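PDB 3PBK: fatty Acyl-Adenylate Ligase from Escherichia coli, which belongs to the ANL clan of AMP-binding enzymes and holds 5'-O-[(S)-(dodecanoyloxy)(hydroxy)phosphoryl]adenosine in its pocket. Local coordinates for residues 25-30 with 53-58; 269-274 with 299-304; 354-359 with 380-385; 419-424 with 438-443; 461-466 with 492-497. All blocks are in the same frame, centred on the assembly; numbering follows the deposited sequence.

Contact 1. Residues 25-30 with 53-58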
# COMPACT_ATOMS: atom_id res chain seq x y z
N ALA A 25 14.52 6.30 17.71
CA ALA A 25 15.03 6.06 16.38
C ALA A 25 15.57 7.35 15.75
O ALA A 25 16.73 7.41 15.35
CB ALA A 25 13.95 5.44 15.50
N LEU A 26 14.75 8.39 15.68
CA LEU A 26 15.16 9.62 15.03
C LEU A 26 16.28 10.33 15.77
O LEU A 26 17.12 10.99 15.17
CB LEU A 26 13.96 10.56 14.86
CG LEU A 26 14.28 11.99 14.42
CD1 LEU A 26 15.10 11.97 13.15
CD2 LEU A 26 13.02 12.78 14.22
N ASP A 27 16.29 10.20 17.10
CA ASP A 27 17.33 10.82 17.91
C ASP A 27 18.68 10.33 17.45
O ASP A 27 19.64 11.09 17.37
CB ASP A 27 17.13 10.47 19.38
CG ASP A 27 16.35 11.53 20.12
OD1 ASP A 27 15.93 12.53 19.49
OD2 ASP A 27 16.18 11.37 21.35
N TYR A 28 18.75 9.03 17.16
CA TYR A 28 19.97 8.42 16.67
C TYR A 28 20.33 8.88 15.26
O TYR A 28 21.51 9.03 14.95
CB TYR A 28 19.85 6.90 16.69
CG TYR A 28 21.13 6.20 16.31
CD1 TYR A 28 22.11 5.95 17.27
CD2 TYR A 28 21.37 5.80 15.01
CE1 TYR A 28 23.28 5.33 16.94
CE2 TYR A 28 22.54 5.16 14.67
CZ TYR A 28 23.50 4.93 15.64
OH TYR A 28 24.67 4.30 15.33
N ALA A 29 19.33 9.08 14.41
CA ALA A 29 19.56 9.42 13.01
C ALA A 29 19.99 10.87 12.85
O ALA A 29 20.66 11.22 11.89
CB ALA A 29 18.33 9.14 12.18
N ALA A 30 19.58 11.71 13.79
CA ALA A 30 19.98 13.10 13.76
C ALA A 30 21.47 13.22 14.03
O ALA A 30 22.03 14.32 13.99
CB ALA A 30 19.19 13.91 14.77
N THR A 53 18.45 18.05 11.14
CA THR A 53 17.53 19.18 11.07
C THR A 53 16.09 18.77 11.40
O THR A 53 15.38 19.48 12.10
CB THR A 53 17.57 19.82 9.67
OG1 THR A 53 18.81 20.52 9.49
CG2 THR A 53 16.40 20.77 9.47
N LEU A 54 15.68 17.62 10.89
CA LEU A 54 14.34 17.12 11.15
C LEU A 54 14.06 16.99 12.66
O LEU A 54 13.01 17.41 13.14
CB LEU A 54 14.12 15.78 10.45
CG LEU A 54 13.00 14.94 11.05
CD1 LEU A 54 11.63 15.52 10.74
CD2 LEU A 54 13.11 13.52 10.54
N LYS A 55 15.01 16.41 13.39
CA LYS A 55 14.91 16.32 14.85
C LYS A 55 14.55 17.68 15.50
O LYS A 55 13.63 17.78 16.31
CB LYS A 55 16.23 15.80 15.42
CG LYS A 55 16.25 15.58 16.92
CD LYS A 55 17.66 15.78 17.47
CE LYS A 55 17.92 14.88 18.68
NZ LYS A 55 16.97 15.10 19.80
N ALA A 56 15.29 18.72 15.13
CA ALA A 56 15.07 20.06 15.65
C ALA A 56 13.65 20.53 15.33
O ALA A 56 12.88 20.84 16.23
CB ALA A 56 16.08 21.03 15.07
N ARG A 57 13.33 20.58 14.05
CA ARG A 57 12.00 21.00 13.64
C ARG A 57 10.91 20.17 14.31
O ARG A 57 9.83 20.67 14.59
CB ARG A 57 11.86 20.96 12.13
CG ARG A 57 12.83 21.89 11.43
CD ARG A 57 12.61 21.91 9.94
NE ARG A 57 13.63 22.71 9.26
CZ ARG A 57 13.76 22.79 7.94
NH1 ARG A 57 12.95 22.10 7.15
NH2 ARG A 57 14.71 23.55 7.41
N ALA A 58 11.21 18.90 14.59
CA ALA A 58 10.23 18.04 15.26
C ALA A 58 10.05 18.40 16.74
O ALA A 58 8.92 18.42 17.24
CB ALA A 58 10.62 16.57 15.10

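Contact 2. Residues 269-274 with 299-304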
# COMPACT_ATOMS: atom_id res chain seq x y z
N ARG A 269 22.54 6.92 -8.21
CA ARG A 269 22.97 5.56 -7.93
C ARG A 269 22.12 4.96 -6.81
O ARG A 269 22.64 4.29 -5.90
CB ARG A 269 24.44 5.56 -7.52
CG ARG A 269 25.38 6.08 -8.59
CD ARG A 269 25.51 5.08 -9.71
NE ARG A 269 24.42 5.20 -10.68
CZ ARG A 269 24.07 4.23 -11.52
NH1 ARG A 269 24.71 3.06 -11.51
NH2 ARG A 269 23.07 4.42 -12.37
N GLY A 270 20.82 5.21 -6.88
CA GLY A 270 19.84 4.66 -5.96
C GLY A 270 19.92 3.15 -5.86
O GLY A 270 20.38 2.47 -6.78
N THR A 271 19.45 2.61 -4.75
CA THR A 271 19.74 1.22 -4.45
C THR A 271 18.50 0.38 -4.16
O THR A 271 18.37 -0.74 -4.65
CB THR A 271 20.71 1.15 -3.25
OG1 THR A 271 22.05 1.07 -3.74
CG2 THR A 271 20.42 -0.06 -2.40
N VAL A 272 17.59 0.93 -3.37
CA VAL A 272 16.41 0.22 -2.92
C VAL A 272 15.18 1.01 -3.30
O VAL A 272 15.13 2.23 -3.15
CB VAL A 272 16.44 -0.02 -1.39
CG1 VAL A 272 15.08 -0.42 -0.86
CG2 VAL A 272 17.45 -1.08 -1.05
N SER A 273 14.18 0.32 -3.81
CA SER A 273 12.91 0.96 -4.09
C SER A 273 11.86 -0.10 -4.18
O SER A 273 12.16 -1.25 -4.49
CB SER A 273 12.97 1.74 -5.40
OG SER A 273 11.72 2.33 -5.67
N VAL A 274 10.62 0.26 -3.88
CA VAL A 274 9.54 -0.70 -3.93
C VAL A 274 8.31 -0.02 -4.46
O VAL A 274 8.05 1.14 -4.14
CB VAL A 274 9.25 -1.32 -2.53
CG1 VAL A 274 8.17 -2.39 -2.64
CG2 VAL A 274 10.51 -1.90 -1.91
N CYS A 299 23.12 -0.20 -10.18
CA CYS A 299 23.10 0.23 -8.79
C CYS A 299 21.83 -0.23 -8.05
O CYS A 299 21.81 -0.33 -6.81
CB CYS A 299 23.17 1.76 -8.76
SG CYS A 299 21.72 2.55 -9.55
N TRP A 300 20.78 -0.48 -8.82
CA TRP A 300 19.51 -0.89 -8.25
C TRP A 300 19.67 -2.29 -7.67
O TRP A 300 19.67 -3.28 -8.40
CB TRP A 300 18.40 -0.87 -9.30
CG TRP A 300 17.02 -0.83 -8.72
CD1 TRP A 300 16.68 -0.96 -7.41
CD2 TRP A 300 15.79 -0.67 -9.44
NE1 TRP A 300 15.32 -0.87 -7.25
CE2 TRP A 300 14.75 -0.70 -8.49
CE3 TRP A 300 15.47 -0.50 -10.78
CZ2 TRP A 300 13.40 -0.57 -8.85
CZ3 TRP A 300 14.13 -0.37 -11.13
CH2 TRP A 300 13.12 -0.40 -10.17
N ARG A 301 19.79 -2.37 -6.35
CA ARG A 301 20.10 -3.62 -5.66
C ARG A 301 18.85 -4.43 -5.30
O ARG A 301 18.84 -5.66 -5.38
CB ARG A 301 20.90 -3.31 -4.40
CG ARG A 301 21.45 -4.51 -3.69
CD ARG A 301 22.24 -4.09 -2.47
NE ARG A 301 21.40 -3.87 -1.31
CZ ARG A 301 20.79 -4.84 -0.64
NH1 ARG A 301 20.91 -6.10 -1.05
NH2 ARG A 301 20.06 -4.56 0.42
N VAL A 302 17.80 -3.73 -4.87
CA VAL A 302 16.55 -4.38 -4.50
C VAL A 302 15.35 -3.64 -5.09
O VAL A 302 15.04 -2.51 -4.71
CB VAL A 302 16.41 -4.48 -2.97
CG1 VAL A 302 15.10 -5.16 -2.58
CG2 VAL A 302 17.60 -5.23 -2.39
N ALA A 303 14.69 -4.30 -6.04
CA ALA A 303 13.43 -3.81 -6.61
C ALA A 303 12.25 -4.64 -6.08
O ALA A 303 12.04 -5.78 -6.49
CB ALA A 303 13.47 -3.86 -8.13
N GLY A 304 11.51 -4.06 -5.14
CA GLY A 304 10.44 -4.78 -4.47
C GLY A 304 9.08 -4.63 -5.12
O GLY A 304 8.78 -3.60 -5.73

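Contact 3. Residues 354-359 with 380-385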
# COMPACT_ATOMS: atom_id res chain seq x y z
N VAL A 354 12.07 -13.11 -9.12
CA VAL A 354 10.72 -13.60 -8.86
C VAL A 354 10.74 -15.13 -8.89
O VAL A 354 11.24 -15.73 -9.82
CB VAL A 354 9.74 -13.09 -9.93
CG1 VAL A 354 8.35 -13.68 -9.71
CG2 VAL A 354 9.69 -11.57 -9.92
N VAL A 355 10.20 -15.75 -7.85
CA VAL A 355 10.07 -17.20 -7.82
C VAL A 355 8.58 -17.56 -7.90
O VAL A 355 7.76 -17.01 -7.18
CB VAL A 355 10.65 -17.77 -6.54
CG1 VAL A 355 10.35 -19.25 -6.45
CG2 VAL A 355 12.14 -17.49 -6.45
N VAL A 356 8.23 -18.49 -8.79
CA VAL A 356 6.82 -18.78 -9.04
C VAL A 356 6.48 -20.22 -8.70
O VAL A 356 7.34 -21.10 -8.74
CB VAL A 356 6.44 -18.53 -10.51
CG1 VAL A 356 6.66 -17.08 -10.88
CG2 VAL A 356 7.24 -19.43 -11.42
N ASN A 357 5.21 -20.44 -8.35
CA ASN A 357 4.67 -21.79 -8.26
C ASN A 357 3.46 -21.93 -9.18
O ASN A 357 2.49 -21.19 -9.05
CB ASN A 357 4.28 -22.13 -6.82
CG ASN A 357 3.87 -23.59 -6.67
OD1 ASN A 357 2.69 -23.91 -6.52
ND2 ASN A 357 4.85 -24.49 -6.75
N GLU A 358 3.52 -22.89 -10.10
CA GLU A 358 2.41 -23.14 -11.00
C GLU A 358 1.45 -24.17 -10.42
O GLU A 358 1.87 -25.10 -9.73
CB GLU A 358 2.91 -23.59 -12.36
CG GLU A 358 3.63 -22.50 -13.11
CD GLU A 358 4.32 -23.02 -14.34
OE1 GLU A 358 4.42 -24.26 -14.48
OE2 GLU A 358 4.76 -22.19 -15.17
N VAL A 359 0.16 -24.00 -10.71
CA VAL A 359 -0.83 -24.92 -10.17
C VAL A 359 -1.86 -25.30 -11.22
O VAL A 359 -2.15 -24.51 -12.12
CB VAL A 359 -1.56 -24.30 -8.94
CG1 VAL A 359 -0.56 -23.99 -7.81
CG2 VAL A 359 -2.34 -23.07 -9.36
N VAL A 380 -3.74 -23.54 -15.96
CA VAL A 380 -2.70 -23.23 -14.99
C VAL A 380 -2.76 -21.80 -14.45
O VAL A 380 -2.86 -20.85 -15.21
CB VAL A 380 -1.31 -23.43 -15.60
CG1 VAL A 380 -0.23 -23.23 -14.55
CG2 VAL A 380 -1.22 -24.81 -16.24
N SER A 381 -2.69 -21.65 -13.14
CA SER A 381 -2.46 -20.34 -12.56
C SER A 381 -1.04 -20.30 -12.01
O SER A 381 -0.52 -21.32 -11.54
CB SER A 381 -3.48 -20.03 -11.45
OG SER A 381 -4.72 -19.58 -11.98
N THR A 382 -0.40 -19.13 -12.09
CA THR A 382 0.94 -18.92 -11.55
C THR A 382 0.88 -17.99 -10.34
O THR A 382 0.31 -16.91 -10.43
CB THR A 382 1.86 -18.24 -12.57
OG1 THR A 382 1.95 -19.04 -13.74
CG2 THR A 382 3.23 -18.07 -11.98
N PHE A 383 1.46 -18.41 -9.22
CA PHE A 383 1.50 -17.56 -8.04
C PHE A 383 2.93 -17.19 -7.66
O PHE A 383 3.84 -17.98 -7.83
CB PHE A 383 0.74 -18.20 -6.88
CG PHE A 383 -0.73 -18.30 -7.12
CD1 PHE A 383 -1.53 -17.16 -7.07
CD2 PHE A 383 -1.32 -19.51 -7.44
CE1 PHE A 383 -2.89 -17.24 -7.31
CE2 PHE A 383 -2.69 -19.60 -7.68
CZ PHE A 383 -3.47 -18.46 -7.62
N VAL A 384 3.12 -15.98 -7.15
CA VAL A 384 4.47 -15.54 -6.83
C VAL A 384 4.85 -15.86 -5.39
O VAL A 384 4.07 -15.66 -4.46
CB VAL A 384 4.64 -14.04 -7.13
CG1 VAL A 384 6.00 -13.55 -6.70
CG2 VAL A 384 4.44 -13.78 -8.60
N ASN A 385 6.06 -16.39 -5.21
CA ASN A 385 6.61 -16.66 -3.89
C ASN A 385 6.83 -15.35 -3.13
O ASN A 385 7.60 -14.50 -3.56
CB ASN A 385 7.92 -17.43 -4.04
CG ASN A 385 8.47 -17.95 -2.72
OD1 ASN A 385 8.51 -17.24 -1.72
ND2 ASN A 385 8.90 -19.21 -2.72

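Contact 4. Residues 419-424 with 438-443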
# COMPACT_ATOMS: atom_id res chain seq x y z
N SER A 419 4.83 -7.11 15.40
CA SER A 419 4.35 -6.09 14.47
C SER A 419 2.84 -5.94 14.50
O SER A 419 2.32 -4.89 14.17
CB SER A 419 4.81 -6.42 13.06
OG SER A 419 6.22 -6.39 12.97
N LEU A 420 2.13 -7.00 14.88
CA LEU A 420 0.68 -7.00 14.86
C LEU A 420 0.12 -5.76 15.55
O LEU A 420 0.63 -5.33 16.59
CB LEU A 420 0.14 -8.23 15.57
CG LEU A 420 -1.10 -8.90 14.98
CD1 LEU A 420 -1.89 -9.56 16.08
CD2 LEU A 420 -1.94 -7.89 14.26
N MSE A 421 -0.94 -5.19 14.98
CA MSE A 421 -1.58 -4.01 15.53
C MSE A 421 -2.21 -4.33 16.87
O MSE A 421 -2.13 -5.46 17.36
CB MSE A 421 -2.67 -3.52 14.60
CG MSE A 421 -3.83 -4.48 14.50
SE MSE A 421 -5.35 -3.74 13.51
CE MSE A 421 -6.55 -5.28 13.63
N SER A 422 -2.84 -3.33 17.47
CA SER A 422 -3.50 -3.51 18.75
C SER A 422 -4.97 -3.75 18.52
O SER A 422 -5.67 -4.34 19.35
CB SER A 422 -3.28 -2.29 19.63
OG SER A 422 -1.89 -2.03 19.80
N GLY A 423 -5.42 -3.30 17.35
CA GLY A 423 -6.81 -3.40 16.94
C GLY A 423 -7.21 -2.13 16.22
O GLY A 423 -6.40 -1.23 16.04
N TYR A 424 -8.47 -2.06 15.81
CA TYR A 424 -8.99 -0.86 15.16
C TYR A 424 -9.40 0.13 16.21
O TYR A 424 -10.05 -0.22 17.19
CB TYR A 424 -10.17 -1.18 14.23
CG TYR A 424 -9.80 -2.05 13.05
CD1 TYR A 424 -8.93 -1.58 12.07
CD2 TYR A 424 -10.31 -3.33 12.92
CE1 TYR A 424 -8.58 -2.37 11.00
CE2 TYR A 424 -9.96 -4.13 11.85
CZ TYR A 424 -9.10 -3.65 10.89
OH TYR A 424 -8.76 -4.44 9.84
N GLY A 438 -3.84 -13.46 19.95
CA GLY A 438 -2.54 -13.06 19.44
C GLY A 438 -2.45 -13.24 17.94
O GLY A 438 -1.40 -12.98 17.34
N TRP A 439 -3.55 -13.69 17.34
CA TRP A 439 -3.65 -13.91 15.90
C TRP A 439 -4.61 -12.94 15.24
O TRP A 439 -5.59 -12.49 15.84
CB TRP A 439 -4.15 -15.32 15.59
CG TRP A 439 -3.15 -16.36 15.82
CD1 TRP A 439 -3.08 -17.18 16.89
CD2 TRP A 439 -2.04 -16.69 14.97
NE1 TRP A 439 -1.99 -18.02 16.77
CE2 TRP A 439 -1.34 -17.74 15.60
CE3 TRP A 439 -1.58 -16.21 13.74
CZ2 TRP A 439 -0.21 -18.32 15.04
CZ3 TRP A 439 -0.44 -16.79 13.20
CH2 TRP A 439 0.23 -17.84 13.85
N LEU A 440 -4.35 -12.66 13.97
CA LEU A 440 -5.25 -11.87 13.17
C LEU A 440 -5.48 -12.58 11.86
O LEU A 440 -4.53 -13.08 11.25
CB LEU A 440 -4.66 -10.50 12.89
CG LEU A 440 -5.51 -9.73 11.88
CD1 LEU A 440 -6.40 -8.76 12.59
CD2 LEU A 440 -4.63 -9.01 10.91
N ASP A 441 -6.74 -12.64 11.44
CA ASP A 441 -7.09 -13.12 10.11
C ASP A 441 -7.03 -11.96 9.12
O ASP A 441 -7.82 -11.03 9.20
CB ASP A 441 -8.48 -13.71 10.14
CG ASP A 441 -8.95 -14.16 8.78
OD1 ASP A 441 -8.31 -13.75 7.79
OD2 ASP A 441 -9.94 -14.92 8.71
N THR A 442 -6.09 -12.00 8.18
CA THR A 442 -5.87 -10.88 7.27
C THR A 442 -6.96 -10.73 6.21
O THR A 442 -7.06 -9.70 5.57
CB THR A 442 -4.56 -11.04 6.52
OG1 THR A 442 -4.64 -12.19 5.68
CG2 THR A 442 -3.40 -11.21 7.48
N GLY A 443 -7.77 -11.76 6.02
CA GLY A 443 -8.79 -11.71 4.99
C GLY A 443 -8.20 -11.94 3.61
O GLY A 443 -8.83 -11.63 2.60

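Contact 5. Residues 461-466 with 492-497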
# COMPACT_ATOMS: atom_id res chain seq x y z
N ASP A 461 -12.76 -10.49 -2.57
CA ASP A 461 -12.77 -10.42 -4.04
C ASP A 461 -13.13 -11.73 -4.73
O ASP A 461 -13.48 -11.74 -5.92
CB ASP A 461 -11.42 -9.95 -4.57
CG ASP A 461 -11.12 -8.53 -4.19
OD1 ASP A 461 -12.07 -7.81 -3.81
OD2 ASP A 461 -9.93 -8.13 -4.26
N LEU A 462 -13.02 -12.84 -4.01
CA LEU A 462 -13.19 -14.15 -4.61
C LEU A 462 -14.58 -14.33 -5.20
O LEU A 462 -15.57 -14.00 -4.56
CB LEU A 462 -12.88 -15.26 -3.60
CG LEU A 462 -12.98 -16.71 -4.09
CD1 LEU A 462 -11.96 -16.97 -5.20
CD2 LEU A 462 -12.81 -17.69 -2.93
N ILE A 463 -14.64 -14.84 -6.42
CA ILE A 463 -15.91 -15.13 -7.08
C ILE A 463 -16.41 -16.51 -6.68
O ILE A 463 -15.91 -17.53 -7.17
CB ILE A 463 -15.80 -15.08 -8.61
CG1 ILE A 463 -15.74 -13.64 -9.10
CG2 ILE A 463 -16.97 -15.80 -9.26
CD1 ILE A 463 -15.14 -13.49 -10.47
N ILE A 464 -17.41 -16.54 -5.79
CA ILE A 464 -17.93 -17.81 -5.31
C ILE A 464 -19.25 -18.17 -5.97
O ILE A 464 -20.28 -17.53 -5.76
CB ILE A 464 -18.02 -17.84 -3.77
CG1 ILE A 464 -16.75 -17.23 -3.18
CG2 ILE A 464 -18.21 -19.28 -3.27
CD1 ILE A 464 -16.95 -16.53 -1.87
N ILE A 465 -19.20 -19.19 -6.81
CA ILE A 465 -20.40 -19.70 -7.45
C ILE A 465 -20.61 -21.14 -6.98
O ILE A 465 -19.87 -21.63 -6.12
CB ILE A 465 -20.35 -19.57 -9.00
CG1 ILE A 465 -19.19 -20.36 -9.60
CG2 ILE A 465 -20.21 -18.10 -9.44
CD1 ILE A 465 -18.89 -19.96 -11.03
N ARG A 466 -21.63 -21.80 -7.52
CA ARG A 466 -21.98 -23.15 -7.07
C ARG A 466 -20.81 -24.11 -7.22
O ARG A 466 -20.38 -24.41 -8.34
CB ARG A 466 -23.18 -23.70 -7.85
CG ARG A 466 -24.50 -23.10 -7.41
CD ARG A 466 -25.64 -23.45 -8.36
NE ARG A 466 -26.71 -22.47 -8.25
CZ ARG A 466 -27.98 -22.70 -8.56
NH1 ARG A 466 -28.35 -23.89 -9.01
NH2 ARG A 466 -28.89 -21.73 -8.43
N ALA A 492 -13.92 -7.76 -12.12
CA ALA A 492 -14.85 -8.87 -12.17
C ALA A 492 -15.41 -9.19 -10.78
O ALA A 492 -14.72 -9.11 -9.78
CB ALA A 492 -14.19 -10.09 -12.79
N PHE A 493 -16.70 -9.52 -10.74
CA PHE A 493 -17.33 -9.95 -9.51
C PHE A 493 -18.63 -10.69 -9.84
O PHE A 493 -19.10 -10.66 -10.98
CB PHE A 493 -17.60 -8.76 -8.59
CG PHE A 493 -18.48 -7.72 -9.20
CD1 PHE A 493 -17.94 -6.67 -9.93
CD2 PHE A 493 -19.86 -7.77 -9.04
CE1 PHE A 493 -18.76 -5.70 -10.48
CE2 PHE A 493 -20.67 -6.81 -9.59
CZ PHE A 493 -20.12 -5.78 -10.32
N VAL A 494 -19.19 -11.35 -8.84
CA VAL A 494 -20.44 -12.06 -9.04
C VAL A 494 -21.58 -11.35 -8.32
O VAL A 494 -21.48 -11.01 -7.15
CB VAL A 494 -20.36 -13.54 -8.63
CG1 VAL A 494 -19.85 -13.68 -7.20
CG2 VAL A 494 -21.70 -14.21 -8.79
N THR A 495 -22.66 -11.12 -9.05
CA THR A 495 -23.84 -10.45 -8.51
C THR A 495 -24.54 -11.37 -7.51
O THR A 495 -24.27 -12.57 -7.46
CB THR A 495 -24.79 -10.04 -9.65
OG1 THR A 495 -25.54 -8.89 -9.23
CG2 THR A 495 -25.74 -11.16 -10.03
N ALA A 496 -25.42 -10.81 -6.70
CA ALA A 496 -26.11 -11.62 -5.70
C ALA A 496 -27.11 -12.58 -6.34
O ALA A 496 -27.57 -13.51 -5.69
CB ALA A 496 -26.79 -10.74 -4.67
N GLN A 497 -27.42 -12.35 -7.62
CA GLN A 497 -28.28 -13.27 -8.39
C GLN A 497 -27.44 -14.34 -9.09
O GLN A 497 -27.93 -15.07 -9.96
CB GLN A 497 -29.11 -12.50 -9.43
CG GLN A 497 -30.16 -11.55 -8.83
CD GLN A 497 -29.56 -10.25 -8.30
OE1 GLN A 497 -29.74 -9.92 -7.13
NE2 GLN A 497 -28.85 -9.52 -9.16

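Contact 1. Residues 25-30 with 53-58
Asp27 and Lys55 supply the polar half of this contact, a salt bridge in which Lys55 NZ donates to Asp27 OD1 over 2.8 Å. The ammonium group comes from above the carboxylate plane, 51° out of it. Lysine suits the place because its long chain, bent near its end at chi3 and chi4, turns NZ back to the aspartate. The charges are shared further: Asp27 OD2 also pairs with Arg171, its OD1 receives Tyr95 OH, and Lys55 NZ has Glu59 as a second anionic partner. This network probably favours the charged forms of both residues and limits how far the carboxylate can rotate.

The remaining interactions are apolar. With CG anti to the backbone N (chi1 169°), Leu26 sends both methyls across to Leu54, whose CD2 lies 3.6 Å from Leu26 CD1 and 3.8 Å from Leu26 CD2. The two branched ends meet at a slant. Ala30, just past the helix end, brings its methyl against the aliphatic part of Lys55; Ala30 CB is 3.6 Å from both Lys55 CB and Lys55 CD. So small a residue lets the two backbones come close here.

The axes of helix segments 25-29 and 53-58 approach to 9.2 Å and run in largely opposed directions, inclined at 132°. Helix 84-95 packs against both, its Phe91 touching Leu26 and Ala58 and its Tyr95 touching Lys55.

Contact 2. Residues 269-274 with 299-304
Thr271 O takes two backbone donors, Arg301 N at 2.8 Å and Val302 N at 3.1 Å. The first arrives in the carbonyl plane on a lone pair, the second nearly in line with the C=O bond. This bifurcated acceptor opens the parallel pairing, which continues with Ser273 N to Val302 O and with Gly304 N to Ser273 O, the latter 3.0 Å long and almost straight (176°). A weak bond runs from Thr271 OG1 to Cys299 O.

Before the strands begin, Cys299 SG sits over the centre of the Arg269 guanidinium, 3.4 Å above its plane. The bends at chi2 and chi3 of Arg269 fold the group back over the cysteine, while its NH2 is held by the backbone oxygens of Asp296 and Ser266. Trp300 turns its edge to the same carbonyl at which the pairing of these two strands begins, with CD1 3.2 Å from Thr271 O, and Ala303 CB covers one face of the indole.

On the other side of the sheet Val272 and Val302 lie side by side, Val272 CG2 being 4.0 Å from Val302 CB; beta-branched residues suit such extended backbone. Gly304 has no side chain to compete with the branches of Val274, whose CG1 reaches Gly304 O at 3.4 Å.

The strands are central in the large mixed sheet, strand 220-222 flanking one and strand 332-337 the other, and helix 277-285 lies within the beta-alpha-beta crossover joining them. Trp300 packs against helix 260-267, whereas Val274 faces helix 229-241 and the bound ligand.

Contact 3. Residues 354-359 with 380-385
Val359 and Phe383 meet because Val359, with CG1 anti to the carbonyl carbon (chi1 -60°), places CG2 between the backbone N and the carbonyl carbon, where it reaches the edge of the phenyl ring, 3.9 Å from Phe383 CE2. On the opposite face, chi1 of Thr382 (-59°) sets OG1 anti to the carbonyl carbon and CG2 anti to the backbone N, which brings Thr382 CG2 within 3.6 Å of Val356 CB and puts Thr382 OG1 3.9 Å from Glu358 CG.

The backbones are antiparallel. Asn357 and Phe383 form a hydrogen-bonded pair: Asn357 N donates to Phe383 O at 2.9 Å, and Phe383 N returns a bond to Asn357 O. Val359 and Ser381 form the next such pair. Asn385 N continues the bonding to Val355 O at 2.7 Å, and the side chains of Val354 and Val384 cross at about a right angle, their CG1 atoms touching.

Tyr447 and Tyr454, from strands 444-449 and 452-458, pack on the face with Asn357 and Phe383. The chemistry is accordingly two-sided: Val359, Phe383 and an asparagine whose OD1 is bonded to Tyr447 suit that face, while Glu358, Thr382 and Val356 suit the more exposed part of the other, where Val384 is nevertheless buried; main-chain bonds unite the two-stranded antiparallel sheet.

Contact 4. Residues 419-424 with 438-443
Leu420 is the first residue of segment 419-424 to reach across, and it does so with both branches. Its CD1 lies 3.7 Å from Gly438 O, while CD2 comes to 4.0 Å from Leu440 CB, the two leucine side chains meeting at an oblique angle. A forked residue is apt here, since one methyl covers backbone and the other covers a side chain.

Met421, modelled as selenomethionine, follows with a long unbranched reach. Its CG stands between the backbone N and the carbonyl carbon (chi1 67°), and the chain beyond is extended, which carries CE to Leu440 CD1 at 3.6 Å, the two side chains at about a right angle. The same CE rests over one face of the Tyr424 ring, 4.0 Å above its plane and off toward the rim, and so joins the end of the segment to the contact. Tyr424 OH is bonded to Glu340.

Opposite them, Gly438 ends helix 428-437 with a positive phi (86°), a conformation easy for glycine, and the chain then enters strand 440-442. Ile434 of that helix touches Leu420, Met421 and Leu440, adding to the apolar cluster. Farther on, Asp441 OD1 accepts Gly443 N at 2.7 Å in an Asx turn, where the chain turns a corner. Between the two segments the chemistry is wholly van der Waals, which suggests that shape and exclusion of water, rather than directional bonds, probably fit the loop to the strand.

Contact 5. Residues 461-466 with 492-497
Phe493 touches Ile463 through its backbone, Phe493 CA lying 4.0 Å from Ile463 CG1, and its ring takes no part. The phenyl group (chi1 59°) is carried away from segment 461-466, none of whose atoms covers its faces or meets its edges; it packs instead on Lys557 of helix 553-564 and Gln503 of strand 500-505.

The contact therefore rests on branched aliphatic residues. Ile463 slants over the second strand and touches three of its residues: besides Phe493, its CD1 reaches Ala492 CB at 4.2 Å, and its CG2 meets Val494 CB at 4.1 Å. An isoleucine fits well, because its longer branch reaches back to the small alanine while the short one stays with the valine. Val494 points toward the other segment and divides its methyls. Val494 CG1, standing between the backbone N and the carbonyl carbon (chi1 53°), comes to 4.0 Å from Ile464 N, and Val494 CG2 is 4.2 Å from Ile465 CG2. These spacings are those of ordinary van der Waals packing, and beta-branched residues are at home in both extended segments.

The short strand segments 463-465 and 492-494 cross at 33° with 6.6 Å between their axes; they are not paired and belong to different sheets. Strand 463-465 pairs with strand 468-470, and strand 490-494 is an outer strand of a three-stranded sheet, next to strand 500-505, whose Ile500 also touches Ile463. Pro472 of helix 472-479 adds a further neighbour to Ile463.

In the fold
The five contacts follow one another along the chain, none enclosing another, and none touches the next. Contact 2 comes closest to the bound 5'-O-[(S)-(dodecanoyloxy)(hydroxy)phosphoryl]adenosine, with the side chain of Val274 about 4 Å away. In contact 3 the side chain of Val384 is about 7 Å from the bound ligand (1ZZ). In contact 4 the side chain of Leu440 is about 8 Å from the bound ligand (1ZZ). These three thus lie near the ligand, in separate parts of the fold. Contact 5 approaches contact 4 to about 7 Å between nearest atoms and contact 3 to about 9 Å. Contacts 1 and 5 are the farthest apart, their centres about 50 Å from each other on opposite sides of the chain's centre.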